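PDB 3VV3: deseasin MCP-01 from Pseudoalteromonas sp., which cleaves peptide bonds as a subtilisin-family serine protease and degrades collagen, its catalytic domain carrying several bound calcium ions. Local coordinates for residues 64-73 with 79-89. Numbering follows the deposited sequence.
With CA (calcium ion), chain C; CA (calcium ion), chain F.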
ATOM      1  N   ALA A  64      22.275   8.680  -6.840  1.00  8.25           N
ATOM      2  CA  ALA A  64      22.546   7.933  -5.618  1.00  6.49           C
ATOM      3  C   ALA A  64      23.685   8.587  -4.836  1.00 11.00           C
ATOM      4  O   ALA A  64      24.751   8.869  -5.387  1.00  8.99           O
ATOM      5  CB  ALA A  64      22.879   6.486  -5.929  1.00  9.06           C
ATOM      6  N   TRP A  65      23.456   8.832  -3.552  1.00  7.21           N
ATOM      7  CA  TRP A  65      24.511   9.369  -2.692  1.00  6.84           C
ATOM      8  C   TRP A  65      25.672   8.391  -2.585  1.00  6.78           C
ATOM      9  O   TRP A  65      25.470   7.174  -2.548  1.00  6.24           O
ATOM     10  CB  TRP A  65      23.950   9.647  -1.299  1.00  6.09           C
ATOM     11  CG  TRP A  65      24.940  10.112  -0.284  1.00  6.03           C
ATOM     12  CD1 TRP A  65      25.486  11.357  -0.177  1.00  8.95           C
ATOM     13  CD2 TRP A  65      25.478   9.342   0.795  1.00  5.41           C
ATOM     14  NE1 TRP A  65      26.338  11.412   0.904  1.00  7.66           N
ATOM     15  CE2 TRP A  65      26.351  10.187   1.518  1.00  8.45           C
ATOM     16  CE3 TRP A  65      25.304   8.019   1.222  1.00  5.78           C
ATOM     17  CZ2 TRP A  65      27.049   9.754   2.648  1.00  7.81           C
ATOM     18  CZ3 TRP A  65      26.002   7.582   2.344  1.00  8.21           C
ATOM     19  CH2 TRP A  65      26.856   8.452   3.053  1.00  7.80           C
ATOM     20  N   VAL A  66      26.888   8.935  -2.532  1.00  6.28           N
ATOM     21  CA  VAL A  66      28.074   8.146  -2.276  1.00  6.09           C
ATOM     22  C   VAL A  66      28.796   8.700  -1.051  1.00  8.10           C
ATOM     23  O   VAL A  66      29.103   9.898  -0.975  1.00  9.18           O
ATOM     24  CB  VAL A  66      29.023   8.140  -3.489  1.00  8.19           C
ATOM     25  CG1 VAL A  66      30.302   7.384  -3.151  1.00  9.31           C
ATOM     26  CG2 VAL A  66      28.329   7.508  -4.685  1.00  8.68           C
ATOM     27  N   ASN A  67      29.044   7.818  -0.091  1.00  7.34           N
ATOM     28  CA  ASN A  67      29.727   8.165   1.151  1.00  6.31           C
ATOM     29  C   ASN A  67      31.195   8.486   0.867  1.00  8.15           C
ATOM     30  O   ASN A  67      31.973   7.594   0.518  1.00  6.86           O
ATOM     31  CB  ASN A  67      29.626   6.983   2.119  1.00  7.94           C
ATOM     32  CG  ASN A  67      30.137   7.306   3.510  1.00  6.10           C
ATOM     33  OD1 ASN A  67      30.906   8.245   3.703  1.00  9.56           O
ATOM     34  ND2 ASN A  67      29.711   6.512   4.495  1.00  4.95           N
ATOM     35  N   SER A  68      31.568   9.757   1.020  1.00  6.07           N
ATOM     36  CA  SER A  68      32.926  10.189   0.689  1.00  7.38           C
ATOM     37  C   SER A  68      33.945   9.609   1.667  1.00 11.16           C
ATOM     38  O   SER A  68      35.143   9.603   1.393  1.00  9.36           O
ATOM     39  CB  SER A  68      33.014  11.716   0.670  1.00 11.59           C
ATOM     40  OG  SER A  68      32.864  12.242   1.974  1.00 18.69           O
ATOM     41  N   GLY A  69      33.458   9.099   2.795  1.00  6.72           N
ATOM     42  CA  GLY A  69      34.338   8.577   3.833  1.00  9.69           C
ATOM     43  C   GLY A  69      34.499   7.066   3.834  1.00  9.93           C
ATOM     44  O   GLY A  69      35.173   6.513   4.709  1.00 10.32           O
ATOM     45  N   GLU A  70      33.876   6.398   2.867  1.00  8.50           N
ATOM     46  CA  GLU A  70      33.965   4.947   2.747  1.00  8.45           C
ATOM     47  C   GLU A  70      34.740   4.490   1.524  1.00 11.11           C
ATOM     48  O   GLU A  70      34.492   4.947   0.399  1.00 11.72           O
ATOM     49  CB  GLU A  70      32.566   4.311   2.701  1.00  9.46           C
ATOM     50  CG  GLU A  70      31.978   3.969   4.066  1.00  9.26           C
ATOM     51  CD  GLU A  70      32.577   2.712   4.662  1.00  9.76           C
ATOM     52  OE1 GLU A  70      33.267   1.987   3.929  1.00  4.81           O
ATOM     53  OE2 GLU A  70      32.351   2.431   5.848  1.00  6.72           O
ATOM     54  N   ILE A  71      35.681   3.581   1.752  1.00  8.84           N
ATOM     55  CA  ILE A  71      36.291   2.822   0.673  1.00 11.17           C
ATOM     56  C   ILE A  71      35.389   1.630   0.401  1.00 13.05           C
ATOM     57  O   ILE A  71      35.172   0.803   1.277  1.00  8.35           O
ATOM     58  CB  ILE A  71      37.684   2.309   1.078  1.00 12.03           C
ATOM     59  CG1 ILE A  71      38.601   3.492   1.399  1.00 11.66           C
ATOM     60  CG2 ILE A  71      38.260   1.428  -0.015  1.00 13.03           C
ATOM     61  CD1 ILE A  71      40.036   3.092   1.733  1.00 15.41           C
ATOM     62  N   ALA A  72      34.843   1.538  -0.805  1.00 10.38           N
ATOM     63  CA  ALA A  72      33.908   0.464  -1.100  1.00 13.80           C
ATOM     64  C   ALA A  72      34.587  -0.896  -1.037  1.00 15.41           C
ATOM     65  O   ALA A  72      35.718  -1.063  -1.496  1.00 15.86           O
ATOM     66  CB  ALA A  72      33.260   0.672  -2.468  1.00 15.48           C
ATOM     67  N   GLY A  73      33.887  -1.859  -0.448  1.00 13.38           N
ATOM     68  CA  GLY A  73      34.241  -3.260  -0.572  1.00 14.90           C
ATOM     69  C   GLY A  73      35.470  -3.750   0.167  1.00 17.43           C
ATOM     70  O   GLY A  73      35.909  -4.878  -0.068  1.00 19.08           O
ATOM     71  N   ASP A  79      34.949   5.287   7.870  1.00  6.14           N
ATOM     72  CA  ASP A  79      34.573   6.553   8.488  1.00  9.33           C
ATOM     73  C   ASP A  79      34.139   6.411   9.944  1.00 10.40           C
ATOM     74  O   ASP A  79      33.824   7.402  10.598  1.00 10.96           O
ATOM     75  CB  ASP A  79      33.532   7.326   7.651  1.00  8.86           C
ATOM     76  CG  ASP A  79      32.268   6.531   7.381  1.00 11.10           C
ATOM     77  OD1 ASP A  79      32.323   5.295   7.451  1.00  5.84           O
ATOM     78  OD2 ASP A  79      31.220   7.145   7.078  1.00 11.45           O
ATOM     79  N   GLY A  80      34.149   5.183  10.452  1.00  6.94           N
ATOM     80  CA  GLY A  80      33.844   4.941  11.848  1.00  6.58           C
ATOM     81  C   GLY A  80      32.447   5.368  12.255  1.00  8.98           C
ATOM     82  O   GLY A  80      32.244   5.914  13.338  1.00  7.72           O
ATOM     83  N   ASN A  81      31.471   5.136  11.387  1.00  6.14           N
ATOM     84  CA  ASN A  81      30.105   5.503  11.739  1.00  7.15           C
ATOM     85  C   ASN A  81      29.256   4.314  12.166  1.00  9.28           C
ATOM     86  O   ASN A  81      28.042   4.442  12.370  1.00  8.62           O
ATOM     87  CB  ASN A  81      29.426   6.322  10.631  1.00 10.07           C
ATOM     88  CG  ASN A  81      29.113   5.504   9.392  1.00  9.38           C
ATOM     89  OD1 ASN A  81      29.586   4.375   9.230  1.00  3.96           O
ATOM     90  ND2 ASN A  81      28.302   6.076   8.508  1.00  5.88           N
ATOM     91  N   GLY A  82      29.895   3.157  12.313  1.00  9.45           N
ATOM     92  CA  GLY A  82      29.224   2.000  12.886  1.00  9.87           C
ATOM     93  C   GLY A  82      28.745   0.993  11.858  1.00  7.08           C
ATOM     94  O   GLY A  82      28.281  -0.087  12.215  1.00 10.48           O
ATOM     95  N   TYR A  83      28.851   1.354  10.582  1.00  5.18           N
ATOM     96  CA  TYR A  83      28.412   0.479   9.500  1.00  6.36           C
ATOM     97  C   TYR A  83      29.529   0.252   8.501  1.00  8.82           C
ATOM     98  O   TYR A  83      30.197   1.183   8.074  1.00  6.47           O
ATOM     99  CB  TYR A  83      27.166   1.061   8.802  1.00  6.48           C
ATOM    100  CG  TYR A  83      26.023   1.203   9.776  1.00  7.02           C
ATOM    101  CD1 TYR A  83      25.159   0.143  10.014  1.00  7.44           C
ATOM    102  CD2 TYR A  83      25.837   2.375  10.495  1.00  7.15           C
ATOM    103  CE1 TYR A  83      24.132   0.256  10.929  1.00 10.07           C
ATOM    104  CE2 TYR A  83      24.801   2.498  11.422  1.00  6.05           C
ATOM    105  CZ  TYR A  83      23.955   1.432  11.624  1.00  7.93           C
ATOM    106  OH  TYR A  83      22.920   1.522  12.531  1.00  8.70           O
ATOM    107  N   ILE A  84      29.739  -0.998   8.131  1.00  7.20           N
ATOM    108  CA  ILE A  84      30.803  -1.325   7.194  1.00  5.84           C
ATOM    109  C   ILE A  84      30.382  -1.131   5.738  1.00  8.93           C
ATOM    110  O   ILE A  84      29.338  -1.620   5.310  1.00  6.76           O
ATOM    111  CB  ILE A  84      31.248  -2.778   7.379  1.00  8.83           C
ATOM    112  CG1 ILE A  84      31.918  -2.947   8.746  1.00  9.64           C
ATOM    113  CG2 ILE A  84      32.163  -3.206   6.223  1.00  9.21           C
ATOM    114  CD1 ILE A  84      32.105  -4.410   9.156  1.00 11.15           C
ATOM    115  N   ASP A  85      31.201  -0.416   4.974  1.00  6.09           N
ATOM    116  CA  ASP A  85      31.010  -0.328   3.529  1.00  6.71           C
ATOM    117  C   ASP A  85      29.663   0.303   3.158  1.00 10.90           C
ATOM    118  O   ASP A  85      29.057  -0.072   2.151  1.00  7.79           O
ATOM    119  CB  ASP A  85      31.162  -1.717   2.873  1.00  9.34           C
ATOM    120  CG  ASP A  85      32.608  -2.210   2.859  1.00 12.77           C
ATOM    121  OD1 ASP A  85      33.501  -1.418   3.203  1.00  7.24           O
ATOM    122  OD2 ASP A  85      32.861  -3.378   2.506  1.00 11.23           O
ATOM    123  N   ASP A  86      29.208   1.263   3.964  1.00  6.56           N
ATOM    124  CA  ASP A  86      27.962   1.975   3.674  1.00  7.66           C
ATOM    125  C   ASP A  86      28.174   3.047   2.604  1.00  5.81           C
ATOM    126  O   ASP A  86      28.256   4.242   2.884  1.00  7.17           O
ATOM    127  CB  ASP A  86      27.320   2.552   4.944  1.00  5.82           C
ATOM    128  CG  ASP A  86      28.190   3.574   5.640  1.00 10.39           C
ATOM    129  OD1 ASP A  86      29.389   3.292   5.830  1.00  4.07           O
ATOM    130  OD2 ASP A  86      27.668   4.648   6.003  1.00  5.60           O
ATOM    131  N   VAL A  87      28.268   2.587   1.366  1.00  6.46           N
ATOM    132  CA  VAL A  87      28.553   3.458   0.243  1.00  6.07           C
ATOM    133  C   VAL A  87      27.332   4.291  -0.129  1.00  5.99           C
ATOM    134  O   VAL A  87      27.446   5.488  -0.349  1.00  6.52           O
ATOM    135  CB  VAL A  87      29.019   2.633  -0.974  1.00  9.05           C
ATOM    136  CG1 VAL A  87      29.140   3.521  -2.218  1.00  8.37           C
ATOM    137  CG2 VAL A  87      30.351   1.934  -0.648  1.00  9.90           C
ATOM    138  N   HIS A  88      26.167   3.652  -0.168  1.00  5.58           N
ATOM    139  CA  HIS A  88      24.927   4.323  -0.558  1.00  5.70           C
ATOM    140  C   HIS A  88      23.932   4.481   0.590  1.00  7.62           C
ATOM    141  O   HIS A  88      22.843   5.035   0.403  1.00  6.11           O
ATOM    142  CB  HIS A  88      24.249   3.538  -1.682  1.00  6.53           C
ATOM    143  CG  HIS A  88      25.082   3.415  -2.918  1.00  8.72           C
ATOM    144  ND1 HIS A  88      25.516   4.510  -3.633  1.00 10.05           N
ATOM    145  CD2 HIS A  88      25.554   2.327  -3.570  1.00 11.14           C
ATOM    146  CE1 HIS A  88      26.222   4.103  -4.672  1.00 11.70           C
ATOM    147  NE2 HIS A  88      26.252   2.782  -4.664  1.00 11.43           N
ATOM    148  N   GLY A  89      24.296   3.987   1.769  1.00  7.81           N
ATOM    149  CA  GLY A  89      23.372   3.955   2.890  1.00  5.49           C
ATOM    150  C   GLY A  89      23.469   2.620   3.602  1.00  6.64           C
ATOM    151  O   GLY A  89      24.464   1.910   3.451  1.00  6.61           O
TER
HETATM  152 CA    CA C 401      31.030   3.295   7.465  1.00 30.00          CA
HETATM  153 CA    CA F 404      34.946   0.442   3.623  1.00 30.00          CA
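Glu70 bridges two calcium ions with the two oxygens of one carboxylate, and each ion is also held by the residues 79-89. Its chain bends at chi2 (-77°), which carries the carboxylate between the sites: OE2 lies 2.3 Å from the calcium of chain C, and OE1 takes the calcium of chain F, while Asn78 gives the carboxylate a polar partner. The first ion is otherwise ringed by Asp79 OD1, Asn81 OD1, Tyr83 O, Asp86 OD1 and Asp77; the second by Ile71 O, Asp85 OD1, Asp74 and Ile76. Around the chain C ion, Glu70 OE2 and Asp86 OD1 come within 3.1 Å, their carboxylate planes turned 81° apart.

The tight part of the contact is centred on Asn67. With CG anti to the backbone N (chi1 -172°), the amide reaches across so that ND2 donates to Asp86 O and, at 3.1 Å, to Asp79 OD2, which it meets from above the carboxylate plane. OD1 turns back to Gly69 N in an Asx turn, and Asn67 N binds Val87 O at 2.8 Å. Asn67 thus positions Asp79, a first-shell ligand, from the second shell, while Asn81, itself a ligand, donates through ND2 to Asp86 OD2, and Tyr155 is a further partner of Asp86. Nearby, Trp65 meets the backbone of His88 and Gly89 with its ring edge and packs against helix 146-161, and His88 ND1 donates in its ring plane to Trp65 O (2.9 Å) in a nearly straight bond.

The solvent side is looser. Val66 CG1 lies 4.1 Å from Val87 CG1, Ala72 CB rests on Val87 CG2, and Gly73 CA lies close to Asp85 OD2, whose main polar partner is Gly75.

So many carboxylates gathered in a loop without helix or strand would probably repel one another if the ions were lost, which suggests that calcium largely sets the loop's shape before strand 89-91.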